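Local coordinates for protein uncharacterized HTH-type transcriptional regulator SAR2349 (Staphylococcus aureus, PDB 4EM2) that probably binds DNA as a MarR-family transcriptional regulator and binds salicylate at several sites, at residues I73-I84 and R118-H129. Numbering follows the deposited sequence.
With SO4 (sulfate ion), chain F.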
loop_
_atom_site.group_PDB
_atom_site.type_symbol
_atom_site.label_atom_id
_atom_site.label_comp_id
_atom_site.label_asym_id
_atom_site.label_seq_id
_atom_site.Cartn_x
_atom_site.Cartn_y
_atom_site.Cartn_z
ATOM N N ILE A 73 3.986 1.211 -7.889
ATOM C CA ILE A 73 4.833 1.231 -9.081
ATOM C C ILE A 73 5.009 -0.243 -9.578
ATOM O O ILE A 73 4.923 -0.522 -10.776
ATOM C CB ILE A 73 6.214 1.834 -8.735
ATOM C CG1 ILE A 73 6.045 3.330 -8.419
ATOM C CG2 ILE A 73 7.157 1.718 -9.883
ATOM C CD1 ILE A 73 7.282 4.036 -8.011
ATOM N N ALA A 74 5.217 -1.167 -8.643
ATOM C CA ALA A 74 5.462 -2.557 -8.976
ATOM C C ALA A 74 4.338 -3.022 -9.834
ATOM O O ALA A 74 4.560 -3.638 -10.841
ATOM C CB ALA A 74 5.534 -3.438 -7.688
ATOM N N LYS A 75 3.109 -2.693 -9.441
ATOM C CA LYS A 75 1.948 -3.156 -10.182
ATOM C C LYS A 75 1.594 -2.397 -11.439
ATOM O O LYS A 75 0.879 -2.907 -12.249
ATOM C CB LYS A 75 0.735 -3.202 -9.257
ATOM C CG LYS A 75 1.022 -4.104 -7.996
ATOM C CD LYS A 75 -0.108 -4.060 -6.932
ATOM C CE LYS A 75 0.049 -5.173 -5.855
ATOM N NZ LYS A 75 -0.198 -6.583 -6.370
ATOM N N HIS A 76 2.133 -1.206 -11.635
ATOM C CA HIS A 76 1.726 -0.424 -12.791
ATOM C C HIS A 76 2.855 0.049 -13.688
ATOM O O HIS A 76 2.597 0.726 -14.716
ATOM C CB HIS A 76 0.932 0.811 -12.322
ATOM C CG HIS A 76 -0.314 0.460 -11.571
ATOM N ND1 HIS A 76 -0.352 0.356 -10.189
ATOM C CD2 HIS A 76 -1.549 0.123 -12.011
ATOM C CE1 HIS A 76 -1.557 -0.035 -9.820
ATOM N NE2 HIS A 76 -2.302 -0.184 -10.906
ATOM N N GLN A 77 4.086 -0.279 -13.310
ATOM C CA GLN A 77 5.225 0.208 -14.078
ATOM C C GLN A 77 5.232 -0.249 -15.561
ATOM O O GLN A 77 4.803 -1.322 -15.888
ATOM C CB GLN A 77 6.537 -0.187 -13.392
ATOM C CG GLN A 77 6.680 -1.688 -13.103
ATOM C CD GLN A 77 8.101 -2.026 -12.707
ATOM O OE1 GLN A 77 8.694 -1.357 -11.865
ATOM N NE2 GLN A 77 8.672 -3.037 -13.348
ATOM N N PRO A 78 5.785 0.563 -16.441
ATOM C CA PRO A 78 6.396 1.862 -16.157
ATOM C C PRO A 78 5.295 2.857 -15.817
ATOM O O PRO A 78 4.257 2.876 -16.493
ATOM C CB PRO A 78 7.113 2.190 -17.471
ATOM C CG PRO A 78 7.361 0.822 -18.098
ATOM C CD PRO A 78 6.054 0.143 -17.834
ATOM N N THR A 79 5.458 3.651 -14.761
ATOM C CA THR A 79 4.413 4.618 -14.423
ATOM C C THR A 79 5.039 5.973 -14.112
ATOM O O THR A 79 6.276 6.137 -14.227
ATOM C CB THR A 79 3.502 4.119 -13.277
ATOM O OG1 THR A 79 2.350 4.978 -13.163
ATOM C CG2 THR A 79 4.270 4.099 -11.936
ATOM N N THR A 80 4.204 6.966 -13.791
ATOM C CA THR A 80 4.723 8.327 -13.548
ATOM C C THR A 80 4.202 8.921 -12.228
ATOM O O THR A 80 3.214 8.458 -11.714
ATOM C CB THR A 80 4.229 9.282 -14.670
ATOM O OG1 THR A 80 2.800 9.399 -14.553
ATOM C CG2 THR A 80 4.573 8.693 -16.090
ATOM N N LEU A 81 4.889 9.941 -11.719
ATOM C CA LEU A 81 4.460 10.605 -10.499
ATOM C C LEU A 81 3.000 10.977 -10.678
ATOM O O LEU A 81 2.213 10.790 -9.765
ATOM C CB LEU A 81 5.311 11.847 -10.210
ATOM C CG LEU A 81 4.821 12.868 -9.162
ATOM C CD1 LEU A 81 4.595 12.179 -7.843
ATOM C CD2 LEU A 81 5.867 13.981 -8.973
ATOM N N ILE A 82 2.629 11.470 -11.863
ATOM C CA ILE A 82 1.225 11.825 -12.158
ATOM C C ILE A 82 0.241 10.676 -11.900
ATOM O O ILE A 82 -0.745 10.827 -11.154
ATOM C CB ILE A 82 1.019 12.212 -13.647
ATOM C CG1 ILE A 82 1.891 13.420 -14.011
ATOM C CG2 ILE A 82 -0.449 12.439 -13.939
ATOM C CD1 ILE A 82 1.957 14.471 -12.984
ATOM N N GLU A 83 0.490 9.528 -12.534
ATOM C CA GLU A 83 -0.398 8.387 -12.367
ATOM C C GLU A 83 -0.398 7.921 -10.944
ATOM O O GLU A 83 -1.441 7.570 -10.426
ATOM C CB GLU A 83 0.017 7.201 -13.218
ATOM C CG GLU A 83 -0.006 7.450 -14.731
ATOM C CD GLU A 83 0.421 6.214 -15.515
ATOM O OE1 GLU A 83 0.654 5.131 -14.918
ATOM O OE2 GLU A 83 0.513 6.321 -16.746
ATOM N N ILE A 84 0.777 7.897 -10.320
ATOM C CA ILE A 84 0.869 7.407 -8.933
ATOM C C ILE A 84 -0.039 8.247 -8.003
ATOM O O ILE A 84 -0.899 7.715 -7.316
ATOM C CB ILE A 84 2.332 7.453 -8.404
ATOM C CG1 ILE A 84 3.230 6.483 -9.182
ATOM C CG2 ILE A 84 2.352 7.042 -6.920
ATOM C CD1 ILE A 84 4.670 6.641 -8.846
ATOM N N ARG A 118 7.768 14.947 -13.043
ATOM C CA ARG A 118 6.449 14.348 -12.870
ATOM C C ARG A 118 5.919 13.508 -14.050
ATOM O O ARG A 118 4.937 12.745 -13.890
ATOM C CB ARG A 118 5.439 15.442 -12.489
ATOM C CG ARG A 118 4.770 16.157 -13.649
ATOM C CD ARG A 118 4.098 17.408 -13.125
ATOM N NE ARG A 118 5.067 18.215 -12.375
ATOM C CZ ARG A 118 5.502 19.415 -12.756
ATOM N NH1 ARG A 118 5.054 19.966 -13.889
ATOM N NH2 ARG A 118 6.390 20.063 -12.012
ATOM N N GLN A 119 6.573 13.659 -15.212
ATOM C CA GLN A 119 6.257 12.943 -16.483
ATOM C C GLN A 119 7.213 11.730 -16.764
ATOM O O GLN A 119 6.930 10.880 -17.611
ATOM C CB GLN A 119 6.393 13.916 -17.686
ATOM C CG GLN A 119 5.308 14.999 -17.798
ATOM C CD GLN A 119 3.973 14.389 -18.151
ATOM O OE1 GLN A 119 3.754 13.190 -17.926
ATOM N NE2 GLN A 119 3.069 15.193 -18.703
ATOM N N LYS A 120 8.346 11.684 -16.063
ATOM C CA LYS A 120 9.332 10.648 -16.262
ATOM C C LYS A 120 8.846 9.268 -15.835
ATOM O O LYS A 120 8.088 9.123 -14.865
ATOM C CB LYS A 120 10.579 11.039 -15.518
ATOM C CG LYS A 120 11.095 12.403 -15.945
ATOM C CD LYS A 120 12.508 12.623 -15.428
ATOM C CE LYS A 120 13.003 14.057 -15.704
ATOM N NZ LYS A 120 14.403 14.156 -15.270
ATOM N N PHE A 121 9.233 8.254 -16.591
ATOM C CA PHE A 121 8.796 6.912 -16.260
ATOM C C PHE A 121 9.572 6.342 -15.090
ATOM O O PHE A 121 10.793 6.575 -14.948
ATOM C CB PHE A 121 8.882 6.021 -17.467
ATOM C CG PHE A 121 7.802 6.292 -18.449
ATOM C CD1 PHE A 121 6.486 5.947 -18.150
ATOM C CD2 PHE A 121 8.077 6.990 -19.633
ATOM C CE1 PHE A 121 5.433 6.301 -19.019
ATOM C CE2 PHE A 121 7.057 7.343 -20.490
ATOM C CZ PHE A 121 5.722 7.006 -20.194
ATOM N N LEU A 122 8.841 5.624 -14.244
ATOM C CA LEU A 122 9.414 5.042 -13.036
ATOM C C LEU A 122 9.246 3.538 -13.006
ATOM O O LEU A 122 8.156 3.023 -13.284
ATOM C CB LEU A 122 8.699 5.617 -11.797
ATOM C CG LEU A 122 8.569 7.145 -11.806
ATOM C CD1 LEU A 122 7.449 7.618 -10.808
ATOM C CD2 LEU A 122 9.882 7.737 -11.456
ATOM N N THR A 123 10.314 2.837 -12.638
ATOM C CA THR A 123 10.241 1.391 -12.532
ATOM C C THR A 123 11.087 0.945 -11.353
ATOM O O THR A 123 11.970 1.682 -10.918
ATOM C CB THR A 123 10.834 0.693 -13.785
ATOM O OG1 THR A 123 12.127 1.242 -14.022
ATOM C CG2 THR A 123 9.915 0.863 -14.991
ATOM N N LEU A 124 10.846 -0.273 -10.866
ATOM C CA LEU A 124 11.630 -0.766 -9.731
ATOM C C LEU A 124 12.995 -1.150 -10.182
ATOM O O LEU A 124 13.164 -1.638 -11.297
ATOM C CB LEU A 124 11.037 -2.040 -9.114
ATOM C CG LEU A 124 9.621 -2.066 -8.470
ATOM C CD1 LEU A 124 9.597 -3.066 -7.330
ATOM C CD2 LEU A 124 9.198 -0.729 -8.001
ATOM N N THR A 125 13.974 -0.939 -9.312
ATOM C CA THR A 125 15.353 -1.423 -9.591
ATOM C C THR A 125 15.377 -2.886 -9.121
ATOM O O THR A 125 14.437 -3.354 -8.465
ATOM C CB THR A 125 16.356 -0.761 -8.701
ATOM O OG1 THR A 125 15.973 -1.078 -7.343
ATOM C CG2 THR A 125 16.374 0.763 -8.946
ATOM N N PRO A 126 16.465 -3.634 -9.419
ATOM C CA PRO A 126 16.511 -5.050 -8.966
ATOM C C PRO A 126 16.375 -5.179 -7.423
ATOM O O PRO A 126 15.780 -6.148 -6.889
ATOM C CB PRO A 126 17.878 -5.542 -9.454
ATOM C CG PRO A 126 18.050 -4.749 -10.821
ATOM C CD PRO A 126 17.511 -3.335 -10.430
ATOM N N LYS A 127 16.987 -4.237 -6.716
ATOM C CA LYS A 127 16.898 -4.201 -5.249
ATOM C C LYS A 127 15.428 -3.994 -4.879
ATOM O O LYS A 127 14.878 -4.673 -3.994
ATOM C CB LYS A 127 17.719 -3.024 -4.745
ATOM C CG LYS A 127 17.831 -2.943 -3.220
ATOM C CD LYS A 127 18.651 -1.699 -2.806
ATOM C CE LYS A 127 18.540 -1.449 -1.323
ATOM N NZ LYS A 127 19.051 -0.079 -0.946
ATOM N N GLY A 128 14.782 -3.075 -5.576
ATOM C CA GLY A 128 13.380 -2.815 -5.331
ATOM C C GLY A 128 12.531 -4.074 -5.479
ATOM O O GLY A 128 11.635 -4.364 -4.621
ATOM N N HIS A 129 12.783 -4.857 -6.549
ATOM C CA HIS A 129 12.036 -6.085 -6.761
ATOM C C HIS A 129 12.276 -7.115 -5.687
ATOM O O HIS A 129 11.361 -7.837 -5.244
ATOM C CB HIS A 129 12.386 -6.700 -8.131
ATOM C CG HIS A 129 11.655 -6.074 -9.285
ATOM N ND1 HIS A 129 10.286 -6.173 -9.433
ATOM C CD2 HIS A 129 12.104 -5.362 -10.358
ATOM C CE1 HIS A 129 9.928 -5.552 -10.550
ATOM N NE2 HIS A 129 11.011 -5.052 -11.128
HETATM S S SO4 F . 9.554 19.059 -12.019
HETATM O O1 SO4 F . 9.139 20.535 -12.056
HETATM O O2 SO4 F . 8.293 18.212 -12.193
HETATM O O3 SO4 F . 10.233 18.885 -10.706
HETATM O O4 SO4 F . 10.495 18.750 -13.192
HETATM O O HOH W 1 11.738 -3.244 -13.268
HETATM O O HOH W 2 7.281 10.476 -12.818
#
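Thr79 and Leu122 pair through both of their backbone amides: Leu122 N donates to Thr79 O (2.6 Å), and Thr79 N returns a bond to Leu122 O (3.1 Å). Two residues further along each segment, the side chain of Gln77 takes over the backbone's role. Its OE1 accepts from Leu124 N at 2.6 Å, with the donor in the amide's carbonyl plane. With CG between the backbone N and the carbonyl carbon (chi1 54°) and the chain extended beyond it, the amide reaches past Thr123. Gln77 NE2, Leu124 O and His129 NE2 share one water, which lies in the plane of the imidazole. Another water bridges Leu81 N and Lys120 O. In the winged helix-turn-helix fold of MarR proteins, this single antiparallel bridge ties the link between helices 64-76 and 81-88 to wing strand 122-124, whose other edge pairs with strand 108-110. Thr80 caps the second helix, its OG1 accepting from Glu83 N. Leu122 CD1 meets Ile84 CD1 at 3.5 Å, the side chains crossing near a right angle; Leu122 also touches a bound salicylate. Leu124 CD2 packs on Ile73 CG2 (3.7 Å), while Pro78 CB and Thr80 CG2 approach the Phe121 ring obliquely. At the far end, Ile82 CD1 lies against the aliphatic part of Arg118, whose guanidinium has a sulfate oxygen over one face.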